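Local coordinates for protein exported gluconolactonase (Xanthomonas campestris pv. campestris, PDB 3DR2) that probably hydrolyses gluconolactone to gluconate as a calcium-binding six-bladed beta-propeller enzyme of the SMP-30 family, at residues A16-L28 / G267-A279. Sequence-based numbering, arbitrary orientation.
Sequences ADCDPPRITHAAL and GQLLGHIPTPGTA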
ATOM      1  N   ALA A  16      21.668  -8.987   2.830  1.00 21.18           N
ATOM      2  CA  ALA A  16      20.620  -8.680   3.796  1.00 20.90           C
ATOM      3  C   ALA A  16      21.206  -8.580   5.196  1.00 21.49           C
ATOM      4  O   ALA A  16      22.172  -9.265   5.522  1.00 23.43           O
ATOM      5  CB  ALA A  16      19.543  -9.755   3.756  1.00 20.00           C
ATOM      6  N   ASP A  17      20.621  -7.723   6.023  1.00 23.80           N
ATOM      7  CA  ASP A  17      21.101  -7.553   7.385  1.00 25.38           C
ATOM      8  C   ASP A  17      20.381  -8.525   8.315  1.00 25.90           C
ATOM      9  O   ASP A  17      19.366  -8.188   8.928  1.00 25.82           O
ATOM     10  CB  ASP A  17      20.885  -6.112   7.850  1.00 27.29           C
ATOM     11  CG  ASP A  17      21.598  -5.809   9.155  1.00 29.25           C
ATOM     12  OD1 ASP A  17      21.607  -4.631   9.571  1.00 31.85           O
ATOM     13  OD2 ASP A  17      22.146  -6.749   9.766  1.00 33.49           O
ATOM     14  N   CYS A  18      20.914  -9.738   8.406  1.00 24.89           N
ATOM     15  CA  CYS A  18      20.337 -10.769   9.252  1.00 26.28           C
ATOM     16  C   CYS A  18      21.384 -11.835   9.552  1.00 26.09           C
ATOM     17  O   CYS A  18      22.457 -11.856   8.942  1.00 27.22           O
ATOM     18  CB  CYS A  18      19.120 -11.399   8.560  1.00 26.48           C
ATOM     19  SG  CYS A  18      19.466 -12.181   6.959  1.00 28.79           S
ATOM     20  N   ASP A  19      21.077 -12.715  10.497  1.00 27.00           N
ATOM     21  CA  ASP A  19      22.011 -13.770  10.859  1.00 24.93           C
ATOM     22  C   ASP A  19      22.080 -14.830   9.770  1.00 26.29           C
ATOM     23  O   ASP A  19      21.110 -15.046   9.032  1.00 23.81           O
ATOM     24  CB  ASP A  19      21.594 -14.424  12.183  1.00 27.50           C
ATOM     25  CG  ASP A  19      21.662 -13.465  13.357  1.00 28.97           C
ATOM     26  OD1 ASP A  19      22.698 -12.781  13.505  1.00 32.50           O
ATOM     27  OD2 ASP A  19      20.689 -13.399  14.139  1.00 31.77           O
ATOM     28  N   PRO A  20      23.238 -15.494   9.636  1.00 26.62           N
ATOM     29  CA  PRO A  20      23.396 -16.538   8.620  1.00 24.72           C
ATOM     30  C   PRO A  20      22.570 -17.761   9.013  1.00 24.76           C
ATOM     31  O   PRO A  20      22.117 -17.871  10.154  1.00 26.36           O
ATOM     32  CB  PRO A  20      24.899 -16.809   8.636  1.00 26.36           C
ATOM     33  CG  PRO A  20      25.258 -16.562  10.077  1.00 26.70           C
ATOM     34  CD  PRO A  20      24.493 -15.292  10.384  1.00 26.60           C
ATOM     35  N   PRO A  21      22.358 -18.692   8.073  1.00 24.11           N
ATOM     36  CA  PRO A  21      21.578 -19.906   8.335  1.00 24.92           C
ATOM     37  C   PRO A  21      22.042 -20.752   9.520  1.00 28.09           C
ATOM     38  O   PRO A  21      23.242 -20.912   9.760  1.00 28.24           O
ATOM     39  CB  PRO A  21      21.674 -20.662   7.015  1.00 25.03           C
ATOM     40  CG  PRO A  21      21.729 -19.560   6.018  1.00 23.45           C
ATOM     41  CD  PRO A  21      22.712 -18.604   6.645  1.00 21.82           C
ATOM     42  N   ARG A  22      21.066 -21.282  10.254  1.00 29.13           N
ATOM     43  CA  ARG A  22      21.296 -22.141  11.416  1.00 29.92           C
ATOM     44  C   ARG A  22      20.980 -23.550  10.920  1.00 29.16           C
ATOM     45  O   ARG A  22      19.811 -23.948  10.860  1.00 29.10           O
ATOM     46  CB  ARG A  22      20.338 -21.753  12.544  1.00 29.76           C
ATOM     47  CG  ARG A  22      20.409 -22.618  13.792  1.00 30.76           C
ATOM     48  CD  ARG A  22      19.111 -22.489  14.583  1.00 30.40           C
ATOM     49  NE  ARG A  22      19.145 -23.187  15.866  1.00 32.47           N
ATOM     50  CZ  ARG A  22      19.935 -22.850  16.884  1.00 32.42           C
ATOM     51  NH1 ARG A  22      20.767 -21.822  16.772  1.00 33.25           N
ATOM     52  NH2 ARG A  22      19.886 -23.539  18.018  1.00 32.73           N
ATOM     53  N   ILE A  23      22.019 -24.302  10.569  1.00 30.44           N
ATOM     54  CA  ILE A  23      21.834 -25.646  10.024  1.00 27.95           C
ATOM     55  C   ILE A  23      22.357 -26.778  10.895  1.00 30.18           C
ATOM     56  O   ILE A  23      23.554 -26.870  11.162  1.00 32.18           O
ATOM     57  CB  ILE A  23      22.521 -25.768   8.658  1.00 27.45           C
ATOM     58  CG1 ILE A  23      22.126 -24.586   7.771  1.00 27.07           C
ATOM     59  CG2 ILE A  23      22.132 -27.074   7.997  1.00 25.21           C
ATOM     60  CD1 ILE A  23      22.958 -24.482   6.512  1.00 27.55           C
ATOM     61  N   THR A  24      21.457 -27.657  11.315  1.00 32.01           N
ATOM     62  CA  THR A  24      21.847 -28.794  12.133  1.00 30.67           C
ATOM     63  C   THR A  24      22.071 -30.012  11.237  1.00 30.41           C
ATOM     64  O   THR A  24      23.005 -30.789  11.454  1.00 33.64           O
ATOM     65  CB  THR A  24      20.768 -29.112  13.185  1.00 30.38           C
ATOM     66  OG1 THR A  24      19.493 -29.248  12.544  1.00 31.38           O
ATOM     67  CG2 THR A  24      20.701 -27.995  14.225  1.00 29.43           C
ATOM     68  N   HIS A  25      21.224 -30.162  10.221  1.00 30.05           N
ATOM     69  CA  HIS A  25      21.321 -31.283   9.289  1.00 27.35           C
ATOM     70  C   HIS A  25      22.553 -31.162   8.392  1.00 27.81           C
ATOM     71  O   HIS A  25      22.845 -30.085   7.867  1.00 27.51           O
ATOM     72  CB  HIS A  25      20.077 -31.344   8.404  1.00 27.32           C
ATOM     73  CG  HIS A  25      19.844 -32.688   7.790  1.00 27.07           C
ATOM     74  ND1 HIS A  25      19.191 -32.856   6.588  1.00 28.33           N
ATOM     75  CD2 HIS A  25      20.149 -33.932   8.230  1.00 26.89           C
ATOM     76  CE1 HIS A  25      19.102 -34.146   6.315  1.00 27.93           C
ATOM     77  NE2 HIS A  25      19.674 -34.820   7.296  1.00 28.60           N
ATOM     78  N   ALA A  26      23.267 -32.270   8.209  1.00 26.78           N
ATOM     79  CA  ALA A  26      24.464 -32.273   7.376  1.00 25.64           C
ATOM     80  C   ALA A  26      24.118 -32.119   5.900  1.00 24.64           C
ATOM     81  O   ALA A  26      24.824 -31.435   5.155  1.00 25.56           O
ATOM     82  CB  ALA A  26      25.256 -33.560   7.595  1.00 26.03           C
ATOM     83  N   ALA A  27      23.031 -32.761   5.484  1.00 25.71           N
ATOM     84  CA  ALA A  27      22.584 -32.704   4.098  1.00 23.48           C
ATOM     85  C   ALA A  27      22.188 -31.283   3.695  1.00 23.38           C
ATOM     86  O   ALA A  27      22.468 -30.842   2.579  1.00 25.71           O
ATOM     87  CB  ALA A  27      21.411 -33.653   3.893  1.00 25.56           C
ATOM     88  N   LEU A  28      21.535 -30.564   4.599  1.00 24.39           N
ATOM     89  CA  LEU A  28      21.130 -29.194   4.299  1.00 23.24           C
ATOM     90  C   LEU A  28      22.337 -28.258   4.326  1.00 24.42           C
ATOM     91  O   LEU A  28      22.391 -27.280   3.580  1.00 24.87           O
ATOM     92  CB  LEU A  28      20.072 -28.717   5.296  1.00 23.13           C
ATOM     93  CG  LEU A  28      19.596 -27.265   5.152  1.00 24.19           C
ATOM     94  CD1 LEU A  28      19.107 -27.013   3.732  1.00 22.10           C
ATOM     95  CD2 LEU A  28      18.481 -26.999   6.152  1.00 22.60           C
ATOM     96  N   GLY A 267       8.835 -34.718   7.871  1.00 23.81           N
ATOM     97  CA  GLY A 267       8.437 -33.657   8.781  1.00 23.41           C
ATOM     98  C   GLY A 267       9.514 -33.225   9.760  1.00 22.42           C
ATOM     99  O   GLY A 267       9.253 -32.437  10.669  1.00 22.65           O
ATOM    100  N   GLN A 268      10.726 -33.739   9.586  1.00 23.28           N
ATOM    101  CA  GLN A 268      11.831 -33.383  10.469  1.00 24.21           C
ATOM    102  C   GLN A 268      12.467 -32.054  10.078  1.00 23.20           C
ATOM    103  O   GLN A 268      12.856 -31.857   8.925  1.00 24.52           O
ATOM    104  CB  GLN A 268      12.903 -34.475  10.451  1.00 25.76           C
ATOM    105  CG  GLN A 268      14.154 -34.116  11.238  1.00 26.52           C
ATOM    106  CD  GLN A 268      15.206 -35.206  11.191  1.00 27.52           C
ATOM    107  OE1 GLN A 268      15.630 -35.633  10.115  1.00 30.13           O
ATOM    108  NE2 GLN A 268      15.636 -35.663  12.363  1.00 30.19           N
ATOM    109  N   LEU A 269      12.579 -31.149  11.046  1.00 23.84           N
ATOM    110  CA  LEU A 269      13.182 -29.842  10.808  1.00 23.72           C
ATOM    111  C   LEU A 269      14.670 -30.045  10.541  1.00 23.92           C
ATOM    112  O   LEU A 269      15.377 -30.657  11.346  1.00 25.32           O
ATOM    113  CB  LEU A 269      12.983 -28.937  12.029  1.00 21.96           C
ATOM    114  CG  LEU A 269      13.389 -27.458  11.930  1.00 22.43           C
ATOM    115  CD1 LEU A 269      14.898 -27.320  11.813  1.00 23.79           C
ATOM    116  CD2 LEU A 269      12.690 -26.823  10.738  1.00 22.24           C
ATOM    117  N   LEU A 270      15.140 -29.518   9.416  1.00 22.80           N
ATOM    118  CA  LEU A 270      16.534 -29.657   9.012  1.00 22.37           C
ATOM    119  C   LEU A 270      17.381 -28.419   9.291  1.00 23.52           C
ATOM    120  O   LEU A 270      18.598 -28.518   9.449  1.00 23.98           O
ATOM    121  CB  LEU A 270      16.603 -29.997   7.519  1.00 22.00           C
ATOM    122  CG  LEU A 270      15.785 -31.220   7.088  1.00 23.36           C
ATOM    123  CD1 LEU A 270      15.974 -31.488   5.598  1.00 21.35           C
ATOM    124  CD2 LEU A 270      16.217 -32.426   7.908  1.00 24.57           C
ATOM    125  N   GLY A 271      16.742 -27.256   9.349  1.00 21.30           N
ATOM    126  CA  GLY A 271      17.482 -26.036   9.605  1.00 21.72           C
ATOM    127  C   GLY A 271      16.621 -24.808   9.398  1.00 21.24           C
ATOM    128  O   GLY A 271      15.469 -24.912   8.984  1.00 20.36           O
ATOM    129  N   HIS A 272      17.197 -23.643   9.663  1.00 20.11           N
ATOM    130  CA  HIS A 272      16.477 -22.384   9.538  1.00 20.74           C
ATOM    131  C   HIS A 272      17.312 -21.329   8.815  1.00 22.42           C
ATOM    132  O   HIS A 272      18.522 -21.212   9.040  1.00 23.43           O
ATOM    133  CB  HIS A 272      16.092 -21.911  10.944  1.00 21.36           C
ATOM    134  CG  HIS A 272      15.347 -20.615  10.981  1.00 22.14           C
ATOM    135  ND1 HIS A 272      15.966 -19.409  11.222  1.00 21.27           N
ATOM    136  CD2 HIS A 272      14.028 -20.340  10.841  1.00 21.66           C
ATOM    137  CE1 HIS A 272      15.061 -18.445  11.232  1.00 23.37           C
ATOM    138  NE2 HIS A 272      13.877 -18.984  11.004  1.00 22.77           N
ATOM    139  N   ILE A 273      16.660 -20.575   7.933  1.00 18.92           N
ATOM    140  CA  ILE A 273      17.318 -19.510   7.179  1.00 19.04           C
ATOM    141  C   ILE A 273      16.737 -18.180   7.651  1.00 19.80           C
ATOM    142  O   ILE A 273      15.652 -17.775   7.225  1.00 18.50           O
ATOM    143  CB  ILE A 273      17.075 -19.666   5.657  1.00 19.63           C
ATOM    144  CG1 ILE A 273      17.719 -20.964   5.164  1.00 21.09           C
ATOM    145  CG2 ILE A 273      17.648 -18.460   4.906  1.00 19.50           C
ATOM    146  CD1 ILE A 273      17.352 -21.352   3.745  1.00 23.06           C
ATOM    147  N   PRO A 274      17.446 -17.486   8.555  1.00 18.21           N
ATOM    148  CA  PRO A 274      16.949 -16.204   9.056  1.00 18.89           C
ATOM    149  C   PRO A 274      16.741 -15.170   7.962  1.00 20.40           C
ATOM    150  O   PRO A 274      17.475 -15.136   6.974  1.00 19.55           O
ATOM    151  CB  PRO A 274      18.036 -15.772  10.039  1.00 21.55           C
ATOM    152  CG  PRO A 274      18.589 -17.070  10.525  1.00 20.94           C
ATOM    153  CD  PRO A 274      18.685 -17.872   9.252  1.00 20.23           C
ATOM    154  N   THR A 275      15.725 -14.334   8.147  1.00 19.13           N
ATOM    155  CA  THR A 275      15.423 -13.254   7.219  1.00 20.16           C
ATOM    156  C   THR A 275      15.214 -12.015   8.092  1.00 20.07           C
ATOM    157  O   THR A 275      14.704 -12.118   9.207  1.00 20.70           O
ATOM    158  CB  THR A 275      14.158 -13.544   6.402  1.00 20.73           C
ATOM    159  OG1 THR A 275      13.910 -12.448   5.519  1.00 28.42           O
ATOM    160  CG2 THR A 275      12.970 -13.729   7.306  1.00 15.28           C
ATOM    161  N   PRO A 276      15.603 -10.828   7.597  1.00 21.13           N
ATOM    162  CA  PRO A 276      15.457  -9.581   8.362  1.00 21.00           C
ATOM    163  C   PRO A 276      14.072  -9.190   8.881  1.00 20.73           C
ATOM    164  O   PRO A 276      13.963  -8.420   9.832  1.00 24.49           O
ATOM    165  CB  PRO A 276      16.076  -8.522   7.438  1.00 21.84           C
ATOM    166  CG  PRO A 276      16.030  -9.136   6.077  1.00 20.81           C
ATOM    167  CD  PRO A 276      16.286 -10.594   6.315  1.00 20.60           C
ATOM    168  N   GLY A 277      13.022  -9.722   8.265  1.00 22.05           N
ATOM    169  CA  GLY A 277      11.669  -9.428   8.704  1.00 20.66           C
ATOM    170  C   GLY A 277      10.824 -10.671   8.503  1.00 19.92           C
ATOM    171  O   GLY A 277      11.327 -11.682   8.031  1.00 18.79           O
ATOM    172  N   THR A 278       9.548 -10.617   8.862  1.00 16.64           N
ATOM    173  CA  THR A 278       8.685 -11.776   8.680  1.00 18.05           C
ATOM    174  C   THR A 278       8.715 -12.183   7.210  1.00 15.44           C
ATOM    175  O   THR A 278       8.773 -11.325   6.331  1.00 17.99           O
ATOM    176  CB  THR A 278       7.230 -11.452   9.078  1.00 20.09           C
ATOM    177  OG1 THR A 278       7.180 -11.145  10.477  1.00 19.98           O
ATOM    178  CG2 THR A 278       6.314 -12.638   8.785  1.00 19.62           C
ATOM    179  N   ALA A 279       8.707 -13.484   6.946  1.00 14.94           N
ATOM    180  CA  ALA A 279       8.704 -13.976   5.575  1.00 15.72           C
ATOM    181  C   ALA A 279       7.295 -14.464   5.258  1.00 15.17           C
ATOM    182  O   ALA A 279       6.683 -15.166   6.060  1.00 15.28           O
ATOM    183  CB  ALA A 279       9.705 -15.112   5.409  1.00 14.17           C
TER
HETATM  184  O   HOH W   1      19.973 -15.946   6.885  1.00 20.46           O
HETATM  185  O   HOH W   2      18.419 -31.550  11.930  1.00 31.02           O
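A chi1 of -159° swings the His25 ring away from its own backbone N, and Leu270 (chi1 -54°) sets CG opposite its carbonyl carbon; the two side chains run side by side, the flat imidazole offering a face to the branched leucine end. Leu270 CD2 makes a CH-pi contact 3.7 Å from the centroid of the His25 ring, displaced toward the rim, and His25 ND1, buried here among the leucine methyls, has no polar partner in the model. His25 occupies the N-cap position of helix 26-32, and its backbone N donates to Leu270 O at 3.2 Å, in the carbonyl plane. Leu28, from the first turn, lays CD2 on the backbone of Leu270 and Gly271, whose lack of a side chain lets the methyl come close. Residues 22-23, a short, weakly bonded edge strand, extend an antiparallel propeller blade: Arg22 and His272 form a hydrogen-bonded pair, Arg22 N to His272 O (2.8 Å) and His272 N to Arg22 O (2.9 Å). Beyond it prolines suit the chain, having no N-H to satisfy: Pro274 packs its ring against the carbonyls of Asp19 and Pro20, and one water donates to both Asp19 O and Pro274 O. The small, weakly polar thiol of Cys18 packs against the Pro276 ring.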